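Virulence protein STM3117 (Salmonella enterica subsp. enterica serovar Typhimurium, PDB 3HUH) promotes replication of the bacterium inside host macrophages and may take part in building and modifying the peptidoglycan layer of the cell wall. Local coordinates at residues His26-Val31 and Asn67-Glu72; Asp99-Ile104 and Met126-Arg131. One frame throughout, in Å; residues are numbered along the deposited sequence.

Contact 1. Residues His26-Val31 and Asn67-Glu72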
loop_
_atom_site.group_PDB
_atom_site.type_symbol
_atom_site.label_atom_id
_atom_site.label_comp_id
_atom_site.label_asym_id
_atom_site.label_seq_id
_atom_site.Cartn_x
_atom_site.Cartn_y
_atom_site.Cartn_z
ATOM N N HIS A 26 -2.355 1.575 -6.555
ATOM C CA HIS A 26 -1.120 0.816 -6.540
ATOM C C HIS A 26 -0.167 1.411 -5.525
ATOM O O HIS A 26 -0.460 2.429 -4.895
ATOM C CB HIS A 26 -0.478 0.830 -7.938
ATOM C CG HIS A 26 -0.170 2.202 -8.465
ATOM N ND1 HIS A 26 0.964 2.906 -8.116
ATOM C CD2 HIS A 26 -0.842 2.987 -9.343
ATOM C CE1 HIS A 26 0.980 4.061 -8.760
ATOM N NE2 HIS A 26 -0.105 4.135 -9.510
ATOM N N LEU A 27 0.966 0.750 -5.352
ATOM C CA LEU A 27 1.988 1.223 -4.443
ATOM C C LEU A 27 3.301 0.660 -4.944
ATOM O O LEU A 27 3.321 -0.265 -5.758
ATOM C CB LEU A 27 1.696 0.770 -3.006
ATOM C CG LEU A 27 1.584 -0.723 -2.707
ATOM C CD1 LEU A 27 2.954 -1.314 -2.475
ATOM C CD2 LEU A 27 0.728 -0.912 -1.473
ATOM N N VAL A 28 4.398 1.226 -4.467
ATOM C CA VAL A 28 5.714 0.789 -4.891
ATOM C C VAL A 28 6.506 0.135 -3.772
ATOM O O VAL A 28 6.638 0.686 -2.676
ATOM C CB VAL A 28 6.553 1.972 -5.437
ATOM C CG1 VAL A 28 7.947 1.492 -5.825
ATOM C CG2 VAL A 28 5.866 2.591 -6.643
ATOM N N LEU A 29 7.017 -1.056 -4.054
ATOM C CA LEU A 29 7.851 -1.767 -3.103
ATOM C C LEU A 29 9.278 -1.665 -3.618
ATOM O O LEU A 29 9.529 -1.889 -4.800
ATOM C CB LEU A 29 7.463 -3.249 -3.008
ATOM C CG LEU A 29 6.148 -3.610 -2.317
ATOM C CD1 LEU A 29 5.975 -5.130 -2.319
ATOM C CD2 LEU A 29 6.166 -3.080 -0.881
ATOM N N THR A 30 10.204 -1.297 -2.738
ATOM C CA THR A 30 11.609 -1.217 -3.114
ATOM C C THR A 30 12.218 -2.514 -2.601
ATOM O O THR A 30 12.156 -2.816 -1.409
ATOM C CB THR A 30 12.282 0.006 -2.479
ATOM O OG1 THR A 30 11.661 1.185 -3.003
ATOM C CG2 THR A 30 13.780 0.039 -2.810
ATOM N N VAL A 31 12.803 -3.282 -3.514
ATOM C CA VAL A 31 13.354 -4.586 -3.167
ATOM C C VAL A 31 14.813 -4.798 -3.562
ATOM O O VAL A 31 15.340 -4.111 -4.440
ATOM C CB VAL A 31 12.491 -5.700 -3.810
ATOM C CG1 VAL A 31 11.052 -5.582 -3.320
ATOM C CG2 VAL A 31 12.535 -5.590 -5.326
ATOM N N ASN A 67 3.953 -1.888 -8.018
ATOM C CA ASN A 67 5.087 -1.607 -8.883
ATOM C C ASN A 67 6.343 -1.937 -8.094
ATOM O O ASN A 67 6.400 -1.736 -6.874
ATOM C CB ASN A 67 5.113 -0.138 -9.311
ATOM C CG ASN A 67 4.035 0.192 -10.316
ATOM O OD1 ASN A 67 3.627 -0.665 -11.109
ATOM N ND2 ASN A 67 3.587 1.444 -10.314
ATOM N N LEU A 68 7.350 -2.454 -8.783
ATOM C CA LEU A 68 8.586 -2.810 -8.121
ATOM C C LEU A 68 9.746 -1.919 -8.528
ATOM O O LEU A 68 9.875 -1.550 -9.695
ATOM C CB LEU A 68 8.952 -4.271 -8.428
ATOM C CG LEU A 68 7.893 -5.318 -8.077
ATOM C CD1 LEU A 68 8.369 -6.696 -8.521
ATOM C CD2 LEU A 68 7.619 -5.300 -6.571
ATOM N N HIS A 69 10.565 -1.552 -7.544
ATOM C CA HIS A 69 11.782 -0.766 -7.774
ATOM C C HIS A 69 12.896 -1.609 -7.166
ATOM O O HIS A 69 12.783 -2.064 -6.024
ATOM C CB HIS A 69 11.789 0.562 -7.010
ATOM C CG HIS A 69 10.998 1.664 -7.646
ATOM N ND1 HIS A 69 10.224 1.493 -8.773
ATOM C CD2 HIS A 69 10.851 2.959 -7.282
ATOM C CE1 HIS A 69 9.633 2.636 -9.075
ATOM N NE2 HIS A 69 9.997 3.541 -8.184
ATOM N N GLN A 70 13.971 -1.829 -7.908
ATOM C CA GLN A 70 15.074 -2.591 -7.346
ATOM C C GLN A 70 16.092 -1.592 -6.805
ATOM O O GLN A 70 16.287 -0.518 -7.378
ATOM C CB GLN A 70 15.716 -3.477 -8.415
ATOM C CG GLN A 70 16.873 -4.324 -7.916
ATOM C CD GLN A 70 17.247 -5.423 -8.898
ATOM O OE1 GLN A 70 16.549 -6.428 -9.016
ATOM N NE2 GLN A 70 18.347 -5.225 -9.623
ATOM N N GLN A 71 16.734 -1.921 -5.695
ATOM C CA GLN A 71 17.726 -1.007 -5.154
ATOM C C GLN A 71 18.792 -0.736 -6.211
ATOM O O GLN A 71 19.136 -1.620 -6.999
ATOM C CB GLN A 71 18.366 -1.595 -3.900
ATOM C CG GLN A 71 17.401 -1.689 -2.730
ATOM C CD GLN A 71 18.077 -2.142 -1.456
ATOM O OE1 GLN A 71 18.535 -3.281 -1.354
ATOM N NE2 GLN A 71 18.155 -1.246 -0.479
ATOM N N GLU A 72 19.285 0.499 -6.221
ATOM C CA GLU A 72 20.307 0.967 -7.152
ATOM C C GLU A 72 19.719 1.363 -8.503
ATOM O O GLU A 72 20.433 1.841 -9.383
ATOM C CB GLU A 72 21.412 -0.079 -7.324
ATOM C CG GLU A 72 22.128 -0.406 -6.025
ATOM C CD GLU A 72 22.744 0.819 -5.364
ATOM O OE1 GLU A 72 23.664 1.420 -5.955
ATOM O OE2 GLU A 72 22.307 1.183 -4.254
#
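In the first beta-alpha-beta-beta-beta module of this vicinal oxygen chelate (VOC) fold, strand 21-31 pairs in parallel with strand 64-70, placing Val-28 beside Asn-67 and Thr-30 beside His-69. Five backbone hydrogen bonds join the two segments: Leu-29 N and O reach Asn-67 O and His-69 N, both at 3.0 Å, while Val-31 N donates to His-69 O at 2.8 Å. Asn-67 N bonds to Leu-27 O at the start, and at the far end Gln-71 N, already past the strand, still reaches Val-31 O (2.9 Å). Leu-29 CB meets Leu-68 CD2 on the face covered by Ile-38 and Tyr-41 of helix 34-43. Leu-27 and His-26 also pair antiparallel with a strand of the second subunit, which continues the sheet across the interface. On the other face Phe-75 packs edge-to-face against the ring of His-69. ND1 of His-69 bonds to the carbonyl O of Leu-68 at 3.2 Å, approaching from above the carbonyl plane, which probably helps to fix the turn of the ring. Val-28 CG1, anti to its own nitrogen (chi1 178°), sits 3.5 Å from the centroid of the His-69 ring and only 8° off the ring normal, a CH-pi contact.

Contact 2. Residues Asp99-Ile104 and Met126-Arg131; sequences DVVSEI and MSIYIR
Ile-104, on helix 97-106, meets Ile-128 and Ile-130 of strand 123-131 where the helix packs on one face of the second four-stranded sheet of the VOC fold. The helix segment runs almost parallel to the strand segment, at 12°, with their axes 9.7 Å apart, and no hydrogen bond crosses between them; the contact is made by aliphatic side chains.

From its CB, directed at the strand, Ile-104 divides into two branches. The short branch, CG2, touches Ile-130 CG2 at 3.8 Å. The long branch leaves through CG1, which lies anti to the carbonyl carbon (chi1 -72°), and is extended at chi2, carrying CD1 between the two strand isoleucines. There CD1 comes within 3.7 Å of Ile-130 CG2 and 3.9 Å of Ile-128 CG2. Ile-104 and Ile-130 thus approach tip to tip, whereas Ile-104 and Ile-128 slide past one another in opposite directions.

Ile-128 spreads its own branches along the helix. Its CG1 is anti to the backbone nitrogen (chi1 -172°), and the bend at chi2 brings CD1 to 4.1 Å from Val-101 CG2. Its CG2 has a second, looser neighbour in Val-100 CG1 at 4.4 Å. Ile-109 and Ile-111, from the connection after the helix, extend this layer against Ile-104 and Ile-128, and Ile-140 of strand 137-142 adjoins Ile-128 within the sheet. Tyr-129 leaves the strand on the side away from the helix, and its hydroxyl is hydrogen-bonded to Arg-118.

With methyl groups meeting methyl groups and no polar bond to set the spacing, helix and sheet are held here by van der Waals packing and the burial of branched apolar surface, so the fit depends on the shapes of the side chains rather than on directed bonds.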
loop_
_atom_site.group_PDB
_atom_site.type_symbol
_atom_site.label_atom_id
_atom_site.label_comp_id
_atom_site.label_asym_id
_atom_site.label_seq_id
_atom_site.Cartn_x
_atom_site.Cartn_y
_atom_site.Cartn_z
ATOM N N ASP A 99 -7.770 -22.928 4.268
ATOM C CA ASP A 99 -7.170 -23.536 3.088
ATOM C C ASP A 99 -5.908 -22.737 2.761
ATOM O O ASP A 99 -4.898 -23.296 2.323
ATOM C CB ASP A 99 -8.131 -23.505 1.889
ATOM C CG ASP A 99 -9.306 -24.463 2.047
ATOM O OD1 ASP A 99 -9.193 -25.448 2.812
ATOM O OD2 ASP A 99 -10.340 -24.239 1.386
ATOM N N VAL A 100 -5.962 -21.426 2.993
ATOM C CA VAL A 100 -4.809 -20.573 2.729
ATOM C C VAL A 100 -3.680 -20.955 3.680
ATOM O O VAL A 100 -2.520 -21.038 3.278
ATOM C CB VAL A 100 -5.145 -19.078 2.938
ATOM C CG1 VAL A 100 -3.887 -18.229 2.753
ATOM C CG2 VAL A 100 -6.222 -18.643 1.947
ATOM N N VAL A 101 -4.022 -21.177 4.947
ATOM C CA VAL A 101 -3.024 -21.576 5.940
ATOM C C VAL A 101 -2.302 -22.820 5.438
ATOM O O VAL A 101 -1.075 -22.880 5.441
ATOM C CB VAL A 101 -3.682 -21.898 7.303
ATOM C CG1 VAL A 101 -2.693 -22.621 8.206
ATOM C CG2 VAL A 101 -4.150 -20.615 7.964
ATOM N N SER A 102 -3.075 -23.808 5.002
ATOM C CA SER A 102 -2.514 -25.052 4.491
ATOM C C SER A 102 -1.627 -24.804 3.272
ATOM O O SER A 102 -0.548 -25.382 3.147
ATOM C CB SER A 102 -3.644 -26.016 4.126
ATOM O OG SER A 102 -3.139 -27.180 3.500
ATOM N N GLU A 103 -2.085 -23.935 2.378
ATOM C CA GLU A 103 -1.345 -23.605 1.167
ATOM C C GLU A 103 0.027 -23.028 1.518
ATOM O O GLU A 103 1.040 -23.393 0.916
ATOM C CB GLU A 103 -2.155 -22.594 0.351
ATOM C CG GLU A 103 -1.761 -22.445 -1.097
ATOM C CD GLU A 103 -2.725 -21.538 -1.846
ATOM O OE1 GLU A 103 -3.947 -21.792 -1.780
ATOM O OE2 GLU A 103 -2.265 -20.580 -2.496
ATOM N N ILE A 104 0.053 -22.135 2.504
ATOM C CA ILE A 104 1.290 -21.499 2.947
ATOM C C ILE A 104 2.285 -22.506 3.515
ATOM O O ILE A 104 3.470 -22.467 3.191
ATOM C CB ILE A 104 0.999 -20.414 4.018
ATOM C CG1 ILE A 104 0.325 -19.209 3.355
ATOM C CG2 ILE A 104 2.289 -20.012 4.739
ATOM C CD1 ILE A 104 -0.116 -18.139 4.324
ATOM N N MET A 126 -10.132 -12.662 9.529
ATOM C CA MET A 126 -9.269 -13.683 10.124
ATOM C C MET A 126 -7.984 -13.523 9.326
ATOM O O MET A 126 -7.999 -13.634 8.103
ATOM C CB MET A 126 -9.830 -15.092 9.929
ATOM C CG MET A 126 -9.050 -16.183 10.698
ATOM S SD MET A 126 -9.065 -15.988 12.524
ATOM C CE MET A 126 -10.671 -15.374 12.725
ATOM N N SER A 127 -6.879 -13.263 10.016
ATOM C CA SER A 127 -5.610 -13.026 9.338
ATOM C C SER A 127 -4.495 -14.018 9.606
ATOM O O SER A 127 -4.372 -14.562 10.702
ATOM C CB SER A 127 -5.076 -11.640 9.704
ATOM O OG SER A 127 -5.986 -10.611 9.375
ATOM N N ILE A 128 -3.674 -14.220 8.584
ATOM C CA ILE A 128 -2.506 -15.077 8.673
ATOM C C ILE A 128 -1.377 -14.158 8.204
ATOM O O ILE A 128 -1.551 -13.402 7.246
ATOM C CB ILE A 128 -2.638 -16.314 7.751
ATOM C CG1 ILE A 128 -1.491 -17.290 8.025
ATOM C CG2 ILE A 128 -2.667 -15.891 6.299
ATOM C CD1 ILE A 128 -1.529 -17.885 9.423
ATOM N N TYR A 129 -0.240 -14.190 8.893
ATOM C CA TYR A 129 0.887 -13.331 8.541
ATOM C C TYR A 129 2.109 -14.100 8.077
ATOM O O TYR A 129 2.486 -15.106 8.679
ATOM C CB TYR A 129 1.328 -12.492 9.742
ATOM C CG TYR A 129 0.311 -11.526 10.296
ATOM C CD1 TYR A 129 0.374 -10.166 9.986
ATOM C CD2 TYR A 129 -0.674 -11.955 11.183
ATOM C CE1 TYR A 129 -0.512 -9.255 10.556
ATOM C CE2 TYR A 129 -1.566 -11.054 11.759
ATOM C CZ TYR A 129 -1.476 -9.705 11.444
ATOM O OH TYR A 129 -2.327 -8.805 12.039
ATOM N N ILE A 130 2.725 -13.614 7.005
ATOM C CA ILE A 130 3.957 -14.203 6.482
ATOM C C ILE A 130 4.847 -13.036 6.074
ATOM O O ILE A 130 4.451 -11.872 6.185
ATOM C CB ILE A 130 3.714 -15.116 5.248
ATOM C CG1 ILE A 130 3.026 -14.330 4.126
ATOM C CG2 ILE A 130 2.882 -16.326 5.654
ATOM C CD1 ILE A 130 2.818 -15.120 2.857
ATOM N N ARG A 131 6.056 -13.335 5.623
ATOM C CA ARG A 131 6.963 -12.285 5.192
ATOM C C ARG A 131 7.453 -12.566 3.791
ATOM O O ARG A 131 7.626 -13.726 3.407
ATOM C CB ARG A 131 8.168 -12.180 6.126
ATOM C CG ARG A 131 7.838 -11.572 7.471
ATOM C CD ARG A 131 9.079 -11.289 8.289
ATOM N NE ARG A 131 8.711 -10.891 9.644
ATOM C CZ ARG A 131 8.169 -9.722 9.967
ATOM N NH1 ARG A 131 7.937 -8.810 9.030
ATOM N NH2 ARG A 131 7.835 -9.476 11.227
#

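In the fold
Both contacts are buried, but they lie on opposite sides of the chain's centre, with centres 24 Å apart, and share no strand or helix. Contact 1 joins two strands within the first sheet; contact 2 joins the helix of the second module to its sheet. Their chemistry differs accordingly: neighbouring strands are tied by directed backbone bonds, whereas the helix meets its sheet through hydrocarbon side chains, burying 204 Å² against 522 Å² in contact 1. Each also lies near the second subunit. His-26 and Leu-27 extend the sheet into that chain, while segment 126-131 reaches it through Tyr-129 and Arg-131, not through its helix-facing isoleucines.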